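PDB 2RCI: type-2Ba cytolytic delta-endotoxin from Bacillus thuringiensis serovar israelensis, which probably kills the larvae of dipteran insects by making pores in the epithelial cell membrane of their midgut. Local coordinates for residues F10-A24 / K137-M151. Numbering follows the deposited sequence.
Sequences FNEIFYVEPQYIAQA and KILFSIQNEDTGRFM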
loop_
_atom_site.group_PDB
_atom_site.type_symbol
_atom_site.label_atom_id
_atom_site.label_comp_id
_atom_site.label_asym_id
_atom_site.label_seq_id
_atom_site.Cartn_x
_atom_site.Cartn_y
_atom_site.Cartn_z
ATOM N N PHE A 10 -7.643 0.944 5.186
ATOM C CA PHE A 10 -6.269 1.187 4.734
ATOM C C PHE A 10 -5.429 1.594 5.941
ATOM O O PHE A 10 -5.946 2.229 6.858
ATOM C CB PHE A 10 -6.186 2.365 3.734
ATOM C CG PHE A 10 -6.867 2.118 2.415
ATOM C CD1 PHE A 10 -6.172 1.543 1.338
ATOM C CD2 PHE A 10 -8.186 2.503 2.232
ATOM C CE1 PHE A 10 -6.797 1.323 0.113
ATOM C CE2 PHE A 10 -8.833 2.284 1.001
ATOM C CZ PHE A 10 -8.135 1.701 -0.060
ATOM N N ASN A 11 -4.141 1.243 5.926
ATOM C CA ASN A 11 -3.174 1.863 6.831
ATOM C C ASN A 11 -2.822 3.205 6.181
ATOM O O ASN A 11 -2.154 3.252 5.154
ATOM C CB ASN A 11 -1.916 1.000 7.012
ATOM C CG ASN A 11 -1.090 1.410 8.243
ATOM O OD1 ASN A 11 -1.294 2.484 8.777
ATOM N ND2 ASN A 11 -0.229 0.502 8.749
ATOM N N GLU A 12 -3.315 4.287 6.768
ATOM C CA GLU A 12 -3.199 5.595 6.119
ATOM C C GLU A 12 -1.919 6.293 6.530
ATOM O O GLU A 12 -1.595 6.396 7.722
ATOM C CB GLU A 12 -4.403 6.455 6.454
ATOM C CG GLU A 12 -5.762 5.891 5.941
ATOM C CD GLU A 12 -6.945 6.658 6.515
ATOM O OE1 GLU A 12 -6.713 7.717 7.122
ATOM O OE2 GLU A 12 -8.101 6.225 6.331
ATOM N N ILE A 13 -1.188 6.799 5.540
ATOM C CA ILE A 13 0.076 7.478 5.803
ATOM C C ILE A 13 0.046 8.825 5.069
ATOM O O ILE A 13 0.058 8.884 3.826
ATOM C CB ILE A 13 1.277 6.603 5.384
ATOM C CG1 ILE A 13 1.324 5.332 6.236
ATOM C CG2 ILE A 13 2.619 7.359 5.502
ATOM C CD1 ILE A 13 1.709 4.163 5.448
ATOM N N PHE A 14 -0.018 9.895 5.854
ATOM C CA PHE A 14 -0.172 11.228 5.316
ATOM C C PHE A 14 1.227 11.819 5.302
ATOM O O PHE A 14 1.925 11.826 6.337
ATOM C CB PHE A 14 -1.122 12.079 6.190
ATOM C CG PHE A 14 -2.581 11.633 6.183
ATOM C CD1 PHE A 14 -3.543 12.382 5.533
ATOM C CD2 PHE A 14 -2.993 10.515 6.917
ATOM C CE1 PHE A 14 -4.905 12.000 5.543
ATOM C CE2 PHE A 14 -4.343 10.106 6.929
ATOM C CZ PHE A 14 -5.292 10.856 6.238
ATOM N N TYR A 15 1.683 12.214 4.125
ATOM C CA TYR A 15 2.887 13.011 4.019
ATOM C C TYR A 15 2.487 14.292 3.281
ATOM O O TYR A 15 2.739 14.453 2.091
ATOM C CB TYR A 15 3.991 12.226 3.307
ATOM C CG TYR A 15 5.360 12.830 3.483
ATOM C CD1 TYR A 15 6.186 12.429 4.535
ATOM C CD2 TYR A 15 5.852 13.782 2.574
ATOM C CE1 TYR A 15 7.462 12.984 4.699
ATOM C CE2 TYR A 15 7.124 14.346 2.744
ATOM C CZ TYR A 15 7.918 13.955 3.798
ATOM O OH TYR A 15 9.200 14.514 3.973
ATOM N N VAL A 16 1.819 15.193 4.009
ATOM C CA VAL A 16 1.288 16.440 3.425
ATOM C C VAL A 16 1.469 17.595 4.428
ATOM O O VAL A 16 1.587 17.358 5.643
ATOM C CB VAL A 16 -0.249 16.319 3.043
ATOM C CG1 VAL A 16 -0.514 15.114 2.104
ATOM C CG2 VAL A 16 -1.122 16.187 4.307
ATOM N N GLU A 17 1.481 18.828 3.923
ATOM C CA GLU A 17 1.412 20.016 4.785
ATOM C C GLU A 17 0.036 20.095 5.457
ATOM O O GLU A 17 -0.958 19.702 4.870
ATOM C CB GLU A 17 1.655 21.285 3.955
ATOM C CG GLU A 17 3.042 21.391 3.318
ATOM C CD GLU A 17 3.205 22.703 2.535
ATOM O OE1 GLU A 17 3.129 23.788 3.158
ATOM O OE2 GLU A 17 3.397 22.651 1.311
ATOM N N PRO A 18 -0.028 20.624 6.699
ATOM C CA PRO A 18 -1.294 20.658 7.445
ATOM C C PRO A 18 -2.422 21.365 6.684
ATOM O O PRO A 18 -3.571 20.958 6.790
ATOM C CB PRO A 18 -0.938 21.425 8.727
ATOM C CG PRO A 18 0.523 21.266 8.880
ATOM C CD PRO A 18 1.092 21.199 7.471
ATOM N N GLN A 19 -2.078 22.398 5.912
ATOM C CA GLN A 19 -3.074 23.191 5.169
ATOM C C GLN A 19 -3.773 22.379 4.083
ATOM O O GLN A 19 -4.833 22.783 3.568
ATOM C CB GLN A 19 -2.407 24.423 4.571
ATOM C CG GLN A 19 -1.452 24.082 3.447
ATOM C CD GLN A 19 -0.474 25.180 3.126
ATOM O OE1 GLN A 19 -0.866 26.328 2.925
ATOM N NE2 GLN A 19 0.809 24.831 3.057
ATOM N N TYR A 20 -3.181 21.228 3.746
ATOM C CA TYR A 20 -3.717 20.360 2.725
ATOM C C TYR A 20 -4.291 19.066 3.285
ATOM O O TYR A 20 -4.700 18.213 2.507
ATOM C CB TYR A 20 -2.657 20.072 1.650
ATOM C CG TYR A 20 -2.306 21.310 0.858
ATOM C CD1 TYR A 20 -3.285 21.966 0.121
ATOM C CD2 TYR A 20 -1.015 21.829 0.864
ATOM C CE1 TYR A 20 -2.989 23.102 -0.615
ATOM C CE2 TYR A 20 -0.695 22.983 0.144
ATOM C CZ TYR A 20 -1.692 23.607 -0.598
ATOM O OH TYR A 20 -1.427 24.737 -1.340
ATOM N N ILE A 21 -4.332 18.933 4.617
ATOM C CA ILE A 21 -4.924 17.747 5.263
ATOM C C ILE A 21 -6.384 17.500 4.821
ATOM O O ILE A 21 -6.784 16.348 4.623
ATOM C CB ILE A 21 -4.773 17.765 6.829
ATOM C CG1 ILE A 21 -3.305 17.506 7.242
ATOM C CG2 ILE A 21 -5.677 16.718 7.473
ATOM C CD1 ILE A 21 -3.024 17.549 8.800
ATOM N N ALA A 22 -7.169 18.574 4.669
ATOM C CA ALA A 22 -8.575 18.458 4.220
ATOM C C ALA A 22 -8.668 17.632 2.929
ATOM O O ALA A 22 -9.457 16.697 2.833
ATOM C CB ALA A 22 -9.174 19.849 3.994
ATOM N N GLN A 23 -7.868 18.010 1.935
ATOM C CA GLN A 23 -7.873 17.349 0.623
ATOM C C GLN A 23 -7.460 15.877 0.731
ATOM O O GLN A 23 -8.063 14.985 0.117
ATOM C CB GLN A 23 -6.945 18.096 -0.342
ATOM C CG GLN A 23 -6.844 17.446 -1.742
ATOM C CD GLN A 23 -6.394 18.441 -2.801
ATOM O OE1 GLN A 23 -5.795 19.476 -2.486
ATOM N NE2 GLN A 23 -6.692 18.131 -4.066
ATOM N N ALA A 24 -6.417 15.629 1.512
ATOM C CA ALA A 24 -5.990 14.249 1.808
ATOM C C ALA A 24 -7.100 13.392 2.437
ATOM O O ALA A 24 -7.295 12.240 2.055
ATOM C CB ALA A 24 -4.753 14.265 2.686
ATOM N N LYS A 137 -3.390 -3.446 3.286
ATOM C CA LYS A 137 -3.739 -2.243 2.511
ATOM C C LYS A 137 -3.158 -0.996 3.117
ATOM O O LYS A 137 -3.250 -0.787 4.330
ATOM C CB LYS A 137 -5.246 -2.080 2.374
ATOM C CG LYS A 137 -5.881 -3.202 1.535
ATOM C CD LYS A 137 -7.400 -3.027 1.418
ATOM C CE LYS A 137 -8.179 -3.226 2.758
ATOM N NZ LYS A 137 -7.768 -4.365 3.627
ATOM N N ILE A 138 -2.561 -0.181 2.248
ATOM C CA ILE A 138 -1.883 1.053 2.649
ATOM C C ILE A 138 -2.421 2.172 1.755
ATOM O O ILE A 138 -2.746 1.926 0.585
ATOM C CB ILE A 138 -0.373 0.965 2.392
ATOM C CG1 ILE A 138 0.262 -0.211 3.163
ATOM C CG2 ILE A 138 0.317 2.289 2.780
ATOM C CD1 ILE A 138 1.696 -0.550 2.678
ATOM N N LEU A 139 -2.539 3.380 2.291
ATOM C CA LEU A 139 -2.911 4.531 1.436
ATOM C C LEU A 139 -2.035 5.721 1.780
ATOM O O LEU A 139 -2.108 6.270 2.902
ATOM C CB LEU A 139 -4.401 4.886 1.546
ATOM C CG LEU A 139 -4.972 5.899 0.523
ATOM C CD1 LEU A 139 -6.466 5.709 0.309
ATOM C CD2 LEU A 139 -4.623 7.362 0.866
ATOM N N PHE A 140 -1.208 6.122 0.813
ATOM C CA PHE A 140 -0.381 7.310 0.966
ATOM C C PHE A 140 -1.029 8.548 0.361
ATOM O O PHE A 140 -1.520 8.495 -0.788
ATOM C CB PHE A 140 0.962 7.154 0.237
ATOM C CG PHE A 140 1.815 6.042 0.745
ATOM C CD1 PHE A 140 2.634 6.233 1.858
ATOM C CD2 PHE A 140 1.847 4.816 0.076
ATOM C CE1 PHE A 140 3.443 5.179 2.352
ATOM C CE2 PHE A 140 2.663 3.759 0.540
ATOM C CZ PHE A 140 3.476 3.953 1.676
ATOM N N SER A 141 -1.052 9.636 1.132
ATOM C CA SER A 141 -1.340 10.960 0.581
ATOM C C SER A 141 -0.027 11.738 0.593
ATOM O O SER A 141 0.703 11.723 1.583
ATOM C CB SER A 141 -2.416 11.683 1.389
ATOM O OG SER A 141 -3.640 10.955 1.396
ATOM N N ILE A 142 0.282 12.405 -0.512
ATOM C CA ILE A 142 1.611 12.937 -0.656
ATOM C C ILE A 142 1.536 14.328 -1.253
ATOM O O ILE A 142 0.935 14.531 -2.308
ATOM C CB ILE A 142 2.467 12.036 -1.589
ATOM C CG1 ILE A 142 2.329 10.567 -1.168
ATOM C CG2 ILE A 142 3.948 12.521 -1.595
ATOM C CD1 ILE A 142 2.642 9.560 -2.313
ATOM N N GLN A 143 2.176 15.271 -0.568
ATOM C CA GLN A 143 2.223 16.648 -1.032
ATOM C C GLN A 143 3.476 17.287 -0.451
ATOM O O GLN A 143 3.660 17.331 0.753
ATOM C CB GLN A 143 0.941 17.422 -0.670
ATOM C CG GLN A 143 0.988 18.906 -1.080
ATOM C CD GLN A 143 1.615 19.750 0.009
ATOM O OE1 GLN A 143 1.338 19.526 1.190
ATOM N NE2 GLN A 143 2.472 20.707 -0.364
ATOM N N ASN A 144 4.338 17.761 -1.334
ATOM C CA ASN A 144 5.539 18.496 -0.927
ATOM C C ASN A 144 6.105 19.232 -2.146
ATOM O O ASN A 144 5.433 19.348 -3.162
ATOM C CB ASN A 144 6.554 17.566 -0.214
ATOM C CG ASN A 144 7.442 16.765 -1.171
ATOM O OD1 ASN A 144 7.167 16.657 -2.383
ATOM N ND2 ASN A 144 8.514 16.178 -0.611
ATOM N N GLU A 145 7.339 19.720 -2.051
ATOM C CA GLU A 145 7.918 20.496 -3.158
ATOM C C GLU A 145 7.928 19.753 -4.506
ATOM O O GLU A 145 7.770 20.376 -5.564
ATOM C CB GLU A 145 9.317 21.000 -2.800
ATOM C CG GLU A 145 10.338 19.895 -2.543
ATOM C CD GLU A 145 10.414 19.384 -1.105
ATOM O OE1 GLU A 145 9.524 19.693 -0.253
ATOM O OE2 GLU A 145 11.409 18.661 -0.850
ATOM N N ASP A 146 8.092 18.435 -4.463
ATOM C CA ASP A 146 8.184 17.611 -5.658
ATOM C C ASP A 146 6.829 17.185 -6.217
ATOM O O ASP A 146 6.772 16.531 -7.253
ATOM C CB ASP A 146 9.096 16.401 -5.467
ATOM C CG ASP A 146 10.558 16.794 -5.370
ATOM O OD1 ASP A 146 10.957 17.811 -5.993
ATOM O OD2 ASP A 146 11.314 16.088 -4.681
ATOM N N THR A 147 5.751 17.590 -5.555
ATOM C CA THR A 147 4.411 17.384 -6.169
ATOM C C THR A 147 3.848 18.685 -6.745
ATOM O O THR A 147 2.731 18.697 -7.283
ATOM C CB THR A 147 3.372 16.781 -5.196
ATOM O OG1 THR A 147 3.053 17.733 -4.152
ATOM C CG2 THR A 147 3.877 15.470 -4.598
ATOM N N GLY A 148 4.616 19.775 -6.601
ATOM C CA GLY A 148 4.190 21.097 -7.099
ATOM C C GLY A 148 2.749 21.480 -6.770
ATOM O O GLY A 148 2.313 21.459 -5.598
ATOM N N ARG A 149 1.993 21.772 -7.826
ATOM C CA ARG A 149 0.606 22.224 -7.743
ATOM C C ARG A 149 -0.400 21.101 -7.423
ATOM O O ARG A 149 -1.625 21.308 -7.532
ATOM C CB ARG A 149 0.260 22.921 -9.091
ATOM C CG ARG A 149 -1.034 23.700 -9.152
ATOM N N PHE A 150 0.113 19.922 -7.027
ATOM C CA PHE A 150 -0.712 18.713 -6.923
ATOM C C PHE A 150 -0.589 17.975 -5.602
ATOM O O PHE A 150 0.422 18.117 -4.895
ATOM C CB PHE A 150 -0.339 17.712 -8.030
ATOM C CG PHE A 150 -0.496 18.266 -9.399
ATOM C CD1 PHE A 150 -1.717 18.164 -10.050
ATOM C CD2 PHE A 150 0.567 18.928 -10.031
ATOM C CE1 PHE A 150 -1.897 18.708 -11.332
ATOM C CE2 PHE A 150 0.401 19.456 -11.316
ATOM C CZ PHE A 150 -0.844 19.340 -11.963
ATOM N N MET A 151 -1.617 17.195 -5.278
ATOM C CA MET A 151 -1.451 16.107 -4.278
ATOM C C MET A 151 -1.496 14.766 -4.987
ATOM O O MET A 151 -2.305 14.592 -5.897
ATOM C CB MET A 151 -2.551 16.149 -3.240
ATOM C CG MET A 151 -2.477 15.031 -2.182
ATOM S SD MET A 151 -3.692 15.296 -0.864
ATOM C CE MET A 151 -3.112 16.819 -0.117
HETATM O O HOH W 1 9.465 16.472 2.173
#
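Q143 clasps E17 with both ends of its carboxamide: OE1 takes the backbone N of E17 (2.8 Å) nearly in line with its own C=O, while NE2 gives a 2.7 Å bond to E17 OE2, reaching the carboxylate on its anti side and somewhat out of its plane. Two bonds thus fix the rotation of the amide, whose plane stands 39° from the carboxylate. The Q143 chain, bent at chi2 (-87°), also brings the amide against Y20, with OE1 3.3 Å from Y20 CD2. This clasp prolongs a parallel pairing of strands 11-15 and 137-142, in which N11, I13 and Y15 each donate and accept a backbone hydrogen bond. At the start of the ladder, L139 CD1 sits over the centre of the F10 ring, a CH-pi contact of 4.0 Å to the centroid. On the face carrying I13, that residue lies alongside F140; I13 CD1 touches F140 CE1 and comes 3.5 Å from I138 CG2. Farther on, one water joins Y15 OH to N144 ND2; Y15 OH is also bonded to S95. M151 lays SD against A24, and a turn about its CG-SD bond (chi3 -65°) swings CE toward Y20 CB and V16 CG1. Strand 11-15 pairs with strand 132-142, which is also joined antiparallel to strands 150-162 and 122-127; helix 21-31 packs over L139 and S141, and helix 96-110 over I13, I138 and I142, sandwiching the sheet between helical layers.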